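Local coordinates for phenazine-1-carboxylate N-methyltransferase (Pseudomonas aeruginosa, PDB 2IP2), which transfers a methyl group from S-adenosyl-L-methionine to phenazine-1-carboxylate, giving 5-methylphenazine-1-carboxylate on the pathway to pyocyanin, at residues G129-F132 and Y133-L136; C139-A142 and G143-F146; D54-R57 and I58-M62; Y79-T82 and P83-L87. One frame throughout, in Å; residues are numbered along the deposited sequence.

Interaction 1: residues G129-F132 and Y133-L136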
# COMPACT_ATOMS: atom_id res chain seq x y z
N GLY A 129 15.02 13.65 11.82
CA GLY A 129 15.48 14.78 12.65
C GLY A 129 16.28 15.77 11.82
O GLY A 129 17.13 16.51 12.37
N GLU A 130 16.02 15.80 10.53
CA GLU A 130 16.83 16.54 9.56
C GLU A 130 16.06 16.71 8.24
O GLU A 130 15.38 15.75 7.79
CB GLU A 130 18.11 15.73 9.28
CG GLU A 130 19.12 16.47 8.47
CD GLU A 130 20.38 15.64 8.16
OE1 GLU A 130 20.40 14.43 8.38
OE2 GLU A 130 21.36 16.20 7.66
N ASP A 131 16.16 17.86 7.59
CA ASP A 131 15.41 18.03 6.38
C ASP A 131 16.00 17.20 5.25
O ASP A 131 17.21 16.91 5.25
CB ASP A 131 15.18 19.51 6.03
CG ASP A 131 16.35 20.12 5.33
OD1 ASP A 131 17.22 20.69 6.04
OD2 ASP A 131 16.41 20.07 4.08
N PHE A 132 15.15 16.82 4.30
CA PHE A 132 15.52 15.88 3.24
C PHE A 132 16.78 16.27 2.43
O PHE A 132 17.71 15.46 2.28
CB PHE A 132 14.33 15.72 2.26
CG PHE A 132 14.56 14.69 1.17
CD1 PHE A 132 14.78 13.36 1.50
CD2 PHE A 132 14.68 15.07 -0.17
CE1 PHE A 132 15.02 12.38 0.52
CE2 PHE A 132 14.92 14.09 -1.18
CZ PHE A 132 15.09 12.74 -0.79
N TYR A 133 16.78 17.47 1.86
CA TYR A 133 17.94 17.89 1.05
C TYR A 133 19.19 18.13 1.89
O TYR A 133 20.28 17.87 1.40
CB TYR A 133 17.65 19.11 0.15
CG TYR A 133 16.70 18.71 -0.94
CD1 TYR A 133 17.07 17.76 -1.89
CD2 TYR A 133 15.38 19.24 -0.98
CE1 TYR A 133 16.18 17.34 -2.90
CE2 TYR A 133 14.48 18.83 -1.97
CZ TYR A 133 14.89 17.89 -2.92
OH TYR A 133 13.99 17.49 -3.91
N SER A 134 19.03 18.55 3.14
CA SER A 134 20.21 18.63 4.04
C SER A 134 20.81 17.25 4.26
O SER A 134 22.04 17.09 4.19
CB SER A 134 19.88 19.26 5.38
OG SER A 134 19.44 20.57 5.18
N TYR A 135 19.93 16.26 4.53
CA TYR A 135 20.30 14.82 4.65
C TYR A 135 21.05 14.28 3.44
O TYR A 135 22.05 13.57 3.62
CB TYR A 135 19.04 13.96 4.91
CG TYR A 135 19.20 12.46 4.96
CD1 TYR A 135 19.63 11.82 6.11
CD2 TYR A 135 18.88 11.68 3.84
CE1 TYR A 135 19.77 10.40 6.14
CE2 TYR A 135 19.01 10.28 3.87
CZ TYR A 135 19.48 9.67 5.00
OH TYR A 135 19.60 8.30 5.03
N LEU A 136 20.54 14.53 2.23
CA LEU A 136 21.18 14.07 0.98
C LEU A 136 22.57 14.68 0.76
O LEU A 136 23.51 13.97 0.39
CB LEU A 136 20.32 14.37 -0.26
CG LEU A 136 19.00 13.59 -0.34
CD1 LEU A 136 18.44 13.94 -1.72
CD2 LEU A 136 19.14 12.11 -0.18
O HOH W 1 14.65 19.42 2.45
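F132 turns the edge of its ring toward the face of Y133, a T-shaped pair with planes 68° apart in which F132 CD2 stands 3.8 Å above the centre of the tyrosine ring. L136, one helical turn on, lies over a face of the F132 ring, its CG making a CH-pi contact 4.2 Å from the ring centroid while CD1 rests against F132 CE2. F132 CG is anti to the backbone N (chi1 -176°), which sends the ring off the start of the helix among F106, F124 and F146. Beside this apolar group D131 is the N-cap of helix 132-138. Its OD2 accepts from S134 N at 3.2 Å, the N-H arriving from above the carboxylate plane, and a water bound to the same OD2 receives the N-H of Y133. The extended E130 side chain crosses that of Y135 at about a right angle, OE1 meeting the edge of the ring, 3.5 Å from Y135 CD1; E130 OE2 forms a salt bridge with R138. The cap therefore satisfies one first-turn N-H directly and another through water, and the negative charge of D131 at this N-terminal end would probably interact favourably with the helix dipole.

Interaction 2: residues C139-A142 and G143-F146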
# COMPACT_ATOMS: atom_id res chain seq x y z
N CYS A 139 24.91 13.20 3.60
CA CYS A 139 25.18 11.78 3.60
C CYS A 139 25.40 11.37 2.17
O CYS A 139 24.43 11.11 1.43
CB CYS A 139 24.01 10.97 4.16
SG CYS A 139 23.65 11.27 5.87
N PRO A 140 26.67 11.31 1.75
CA PRO A 140 26.95 11.00 0.36
C PRO A 140 26.32 9.68 -0.16
O PRO A 140 25.86 9.65 -1.30
CB PRO A 140 28.49 10.94 0.32
CG PRO A 140 28.90 11.92 1.42
CD PRO A 140 27.91 11.55 2.52
N ASP A 141 26.29 8.63 0.66
CA ASP A 141 25.70 7.35 0.22
C ASP A 141 24.20 7.51 -0.04
O ASP A 141 23.70 6.93 -0.98
CB ASP A 141 25.99 6.24 1.21
CG ASP A 141 26.73 5.06 0.57
OD1 ASP A 141 26.20 4.47 -0.40
OD2 ASP A 141 27.85 4.75 1.02
N ALA A 142 23.52 8.31 0.79
CA ALA A 142 22.07 8.53 0.64
C ALA A 142 21.84 9.35 -0.62
O ALA A 142 20.98 9.03 -1.47
CB ALA A 142 21.52 9.23 1.87
N GLY A 143 22.66 10.37 -0.79
CA GLY A 143 22.63 11.17 -2.00
C GLY A 143 22.81 10.33 -3.28
O GLY A 143 22.04 10.47 -4.22
N ARG A 144 23.84 9.48 -3.29
CA ARG A 144 24.05 8.49 -4.36
C ARG A 144 22.81 7.62 -4.62
O ARG A 144 22.35 7.48 -5.76
CB ARG A 144 25.22 7.57 -3.98
CG ARG A 144 25.65 6.55 -5.06
CD ARG A 144 26.71 5.57 -4.52
NE ARG A 144 26.21 4.72 -3.43
CZ ARG A 144 25.38 3.69 -3.59
NH1 ARG A 144 24.96 3.37 -4.80
NH2 ARG A 144 25.00 2.96 -2.55
N ARG A 145 22.28 7.03 -3.57
CA ARG A 145 21.07 6.21 -3.74
C ARG A 145 19.84 6.95 -4.25
O ARG A 145 18.98 6.39 -5.02
CB ARG A 145 20.76 5.54 -2.43
CG ARG A 145 21.76 4.38 -2.12
CD ARG A 145 21.33 3.61 -0.88
NE ARG A 145 21.50 4.37 0.34
CZ ARG A 145 20.48 4.87 1.04
NH1 ARG A 145 19.24 4.64 0.62
NH2 ARG A 145 20.70 5.59 2.12
N PHE A 146 19.72 8.21 -3.84
CA PHE A 146 18.53 8.96 -4.26
C PHE A 146 18.59 9.25 -5.77
O PHE A 146 17.55 9.17 -6.49
CB PHE A 146 18.30 10.25 -3.43
CG PHE A 146 17.04 10.98 -3.85
CD1 PHE A 146 15.80 10.36 -3.70
CD2 PHE A 146 17.10 12.23 -4.45
CE1 PHE A 146 14.62 11.00 -4.16
CE2 PHE A 146 15.90 12.89 -4.83
CZ PHE A 146 14.70 12.24 -4.68
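A bend at chi3 (64°) in the otherwise extended side chain of R144 turns its guanidinium back beside D141, whose own chi1 of -123° departs from the staggered positions. The two side chains consequently run alongside each other and point the same way. R144 grips the carboxylate side-on, with NE and NH2 both given to the single oxygen D141 OD1: NH2 at 2.9 Å from OD1, nearly along its C-O axis, and NE at 3.0 Å from OD1, from above the carboxylate plane. OD1 lies in the plane of the guanidinium at its edge, yet the carboxylate plane stands 87° from it. Both residues were modelled in two conformers, so the bridge holds for one pair of alternatives and is less certain than the backbone bonds. R145 follows another path. Its CG is beside the backbone N, and a bend at chi3 folds the chain over D141 O, laying one guanidinium face on A142 CA, 3.6 Å from NH2. That same NH2 also forms a salt bridge with E105, while A142 and R145 pack against Y135 of the preceding helix. Backbone bonds from G143 N to C139 O, at 2.9 Å, and from R144 N to P140 O, at 2.8 Å, continue the regular spiral. The arrangement is the first turns of an alpha-helix, with C139 as N-cap, P140 at the first helical position and an i to i+3 Asp-Arg salt bridge on the outer surface of helix 140-150.

Interaction 3: residues D54-R57 and I58-M62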
# COMPACT_ATOMS: atom_id res chain seq x y z
N ASP A 54 13.73 -20.21 3.80
CA ASP A 54 13.29 -21.58 3.82
C ASP A 54 12.27 -21.72 2.70
O ASP A 54 11.66 -20.74 2.30
CB ASP A 54 12.82 -21.86 5.25
CG ASP A 54 11.57 -22.61 5.33
OD1 ASP A 54 10.51 -22.02 5.07
OD2 ASP A 54 11.64 -23.79 5.68
N ALA A 55 12.14 -22.92 2.14
CA ALA A 55 11.35 -23.12 0.94
C ALA A 55 9.87 -22.70 1.16
O ALA A 55 9.28 -22.10 0.27
CB ALA A 55 11.44 -24.59 0.47
N GLU A 56 9.34 -22.98 2.35
CA GLU A 56 7.94 -22.67 2.66
C GLU A 56 7.67 -21.17 2.63
O GLU A 56 6.66 -20.73 2.06
CB GLU A 56 7.54 -23.27 3.99
CG GLU A 56 6.01 -23.30 4.10
CD GLU A 56 5.48 -23.27 5.56
OE1 GLU A 56 4.27 -23.01 5.74
OE2 GLU A 56 6.29 -23.47 6.50
N ARG A 57 8.60 -20.38 3.17
CA ARG A 57 8.40 -18.91 3.19
C ARG A 57 8.55 -18.35 1.82
O ARG A 57 7.80 -17.47 1.42
CB ARG A 57 9.35 -18.22 4.18
CG ARG A 57 9.02 -18.68 5.59
CD ARG A 57 9.78 -17.83 6.66
NE ARG A 57 11.23 -18.04 6.75
CZ ARG A 57 11.81 -19.08 7.36
NH1 ARG A 57 11.05 -19.99 7.97
NH2 ARG A 57 13.14 -19.17 7.41
N ILE A 58 9.55 -18.84 1.06
CA ILE A 58 9.65 -18.42 -0.32
C ILE A 58 8.42 -18.74 -1.12
O ILE A 58 7.92 -17.91 -1.91
CB ILE A 58 10.95 -18.94 -1.06
CG1 ILE A 58 12.18 -18.38 -0.34
CG2 ILE A 58 10.89 -18.57 -2.60
CD1 ILE A 58 12.45 -16.82 -0.41
N HIS A 59 7.91 -19.94 -0.90
CA HIS A 59 6.70 -20.36 -1.56
C HIS A 59 5.56 -19.39 -1.32
O HIS A 59 4.80 -19.02 -2.28
CB HIS A 59 6.25 -21.76 -1.11
CG HIS A 59 5.04 -22.24 -1.86
ND1 HIS A 59 5.11 -22.65 -3.18
CD2 HIS A 59 3.74 -22.33 -1.50
CE1 HIS A 59 3.89 -22.99 -3.60
NE2 HIS A 59 3.04 -22.80 -2.60
N ARG A 60 5.39 -18.98 -0.06
CA ARG A 60 4.25 -18.11 0.27
C ARG A 60 4.42 -16.69 -0.28
O ARG A 60 3.45 -16.03 -0.74
CB ARG A 60 4.05 -18.10 1.76
CG ARG A 60 3.56 -19.50 2.27
CD ARG A 60 3.79 -19.64 3.74
NE ARG A 60 2.76 -18.90 4.48
CZ ARG A 60 2.63 -18.89 5.80
NH1 ARG A 60 3.52 -19.48 6.60
NH2 ARG A 60 1.60 -18.23 6.34
N LEU A 61 5.65 -16.21 -0.21
CA LEU A 61 5.94 -14.91 -0.83
C LEU A 61 5.68 -14.97 -2.33
O LEU A 61 5.05 -14.07 -2.90
CB LEU A 61 7.40 -14.46 -0.50
CG LEU A 61 7.89 -13.13 -1.18
CD1 LEU A 61 7.06 -11.96 -0.69
CD2 LEU A 61 9.36 -12.97 -0.74
N MET A 62 6.23 -16.00 -3.01
CA MET A 62 6.13 -16.06 -4.47
C MET A 62 4.66 -16.27 -4.90
O MET A 62 4.26 -15.69 -5.89
CB MET A 62 7.03 -17.18 -5.04
CG MET A 62 8.58 -16.92 -4.89
SD MET A 62 9.06 -15.47 -5.85
CE MET A 62 8.51 -15.87 -7.53
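The guanidinium of R60 and the carboxylate of E56 are turned only 21° from coplanar, and E56 OE1, approaching obliquely, forms a long salt bridge of 3.7 Å with R60 NH1. The R57 guanidinium, by contrast, carries D54 CB over one face, 3.3 Å above the plane and toward the rim. D54 OD1 also lies well out of that plane, and its 3.6 Å approach to R57 NH1 is an attraction of charges to which no N-H is directed. E56 and R60 run side by side one turn apart. CG of E56 is anti to the backbone N (chi1 -163°) and the chain beyond is extended; R60 CD comes to 3.9 Å from E56 OE1, and the bend at chi3 beyond it directs the guanidinium. Nearer the backbone, R60 CG rests 3.3 Å from E56 O. D54 is the N-cap of helix 55-67: its OD1 accepts from R57 N at 3.2 Å, and its carbonyl O accepts from I58 N at 3.1 Å. On the inward side I58 packs against helix 44-51 and L61 against helix 6-30, while H59 ND1 bonds to D44. The two arginines reach the second subunit, where R57 donates to the carbonyl oxygens of L117 and L118, and R60 donates to G297 O and forms a salt bridge with D288. Such partners imply that the local ion pairs are secondary: they probably temper the arginine charges, whereas the directed bonds of R57 NE and NH2 and of R60 NE and NH2 go to the second subunit.

Interaction 4: residues Y79-T82 and P83-L87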
# COMPACT_ATOMS: atom_id res chain seq x y z
N TYR A 79 9.76 -20.58 -11.71
CA TYR A 79 9.28 -19.19 -11.74
C TYR A 79 9.91 -18.45 -12.90
O TYR A 79 10.98 -18.84 -13.35
CB TYR A 79 9.70 -18.50 -10.45
CG TYR A 79 8.97 -19.01 -9.25
CD1 TYR A 79 7.57 -18.88 -9.16
CD2 TYR A 79 9.66 -19.62 -8.22
CE1 TYR A 79 6.87 -19.38 -8.03
CE2 TYR A 79 8.99 -20.11 -7.08
CZ TYR A 79 7.61 -19.97 -6.98
OH TYR A 79 6.94 -20.48 -5.89
N ALA A 80 9.32 -17.33 -13.32
CA ALA A 80 9.86 -16.58 -14.44
C ALA A 80 9.47 -15.11 -14.26
O ALA A 80 8.45 -14.80 -13.62
CB ALA A 80 9.28 -17.15 -15.80
N ASN A 81 10.27 -14.20 -14.82
CA ASN A 81 9.90 -12.78 -14.78
C ASN A 81 8.70 -12.42 -15.67
O ASN A 81 8.36 -13.17 -16.61
CB ASN A 81 11.15 -11.94 -15.11
CG ASN A 81 12.08 -11.84 -13.91
OD1 ASN A 81 11.64 -11.43 -12.82
ND2 ASN A 81 13.34 -12.27 -14.07
N THR A 82 8.06 -11.29 -15.34
CA THR A 82 6.98 -10.67 -16.11
C THR A 82 7.46 -9.27 -16.51
O THR A 82 8.51 -8.81 -16.00
CB THR A 82 5.70 -10.59 -15.26
OG1 THR A 82 5.95 -9.83 -14.06
CG2 THR A 82 5.14 -12.02 -14.91
N PRO A 83 6.78 -8.58 -17.46
CA PRO A 83 7.17 -7.17 -17.66
C PRO A 83 7.29 -6.34 -16.35
O PRO A 83 8.20 -5.51 -16.25
CB PRO A 83 6.08 -6.58 -18.57
CG PRO A 83 5.29 -7.78 -19.10
CD PRO A 83 5.74 -9.03 -18.41
N THR A 84 6.41 -6.59 -15.38
CA THR A 84 6.45 -5.88 -14.10
C THR A 84 7.75 -6.24 -13.31
O THR A 84 8.47 -5.34 -12.87
CB THR A 84 5.18 -6.13 -13.22
OG1 THR A 84 4.01 -5.66 -13.91
CG2 THR A 84 5.27 -5.31 -11.94
N SER A 85 8.04 -7.54 -13.16
CA SER A 85 9.21 -7.95 -12.35
C SER A 85 10.58 -7.64 -13.00
O SER A 85 11.58 -7.42 -12.33
CB SER A 85 9.12 -9.40 -11.88
OG SER A 85 9.33 -10.34 -12.93
N HIS A 86 10.62 -7.64 -14.32
CA HIS A 86 11.80 -7.13 -15.07
C HIS A 86 12.20 -5.73 -14.62
O HIS A 86 13.37 -5.39 -14.56
CB HIS A 86 11.53 -7.18 -16.58
CG HIS A 86 11.74 -8.53 -17.19
ND1 HIS A 86 12.90 -9.24 -17.03
CD2 HIS A 86 10.93 -9.28 -17.98
CE1 HIS A 86 12.81 -10.38 -17.70
NE2 HIS A 86 11.63 -10.42 -18.28
N LEU A 87 11.22 -4.93 -14.24
CA LEU A 87 11.52 -3.60 -13.72
C LEU A 87 12.18 -3.60 -12.35
O LEU A 87 12.68 -2.56 -11.88
CB LEU A 87 10.25 -2.76 -13.68
CG LEU A 87 9.68 -2.32 -15.04
CD1 LEU A 87 8.31 -1.82 -14.78
CD2 LEU A 87 10.54 -1.18 -15.55
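N81 and S85 meet where strand 78-81 passes into the short helix 83-86, a junction closed by a capping box between T82 and S85. From the strand end, N81 CB lies over one face of the H86 ring, a CH-pi contact 3.6 Å from the centroid. CG, placed beside the backbone N, carries the amide past the imidazole, the two planes 43° apart. At the tip OD1 accepts from S85 OG at 2.6 Å, in the carbonyl plane and on a lone pair, while ND2 turns to E38 OE1 and A34 O of the helix 33-38 region. The amide is thus held at both ends. S85 OG is doubly used, giving its proton to N81 and receiving the N-H of T82 at 2.9 Å; chi1 of 73° sets it between the backbone N and the carbonyl carbon, facing back across the turn. The other half of the box runs from S85 N to T82 OG1, 3.2 Å apart, although the placing of OG1 is less sure. F71 and I70 pack against S85, and P83 and T84 touch A8 and L12 of the second subunit, so the turn borders the dimer interface. Past the cap the helix is weakly bonded, but H86 N reaches T82 O at 2.9 Å, with an N-H...O angle of 171°.

In the fold
All four interactions are local contacts at helix starts. Interactions 1 and 2 lie at the surface, on the consecutive helices 132-138 and 140-150 in the O-methyltransferase domain range, and touch each other: Y135 packs on A142, and F132 and L136 on F146. Interactions 3 and 4, partly buried, belong to the dimerisation domain range; they meet where Y79 packs on H59 and M62, and both touch the second subunit. Chemistry follows place. Interaction 1 combines aromatic packing with an aspartate cap and interaction 2 carries an outward salt bridge, whereas interaction 3 commits its arginines to the other subunit and interaction 4 relies on uncharged hydroxyl and amide groups.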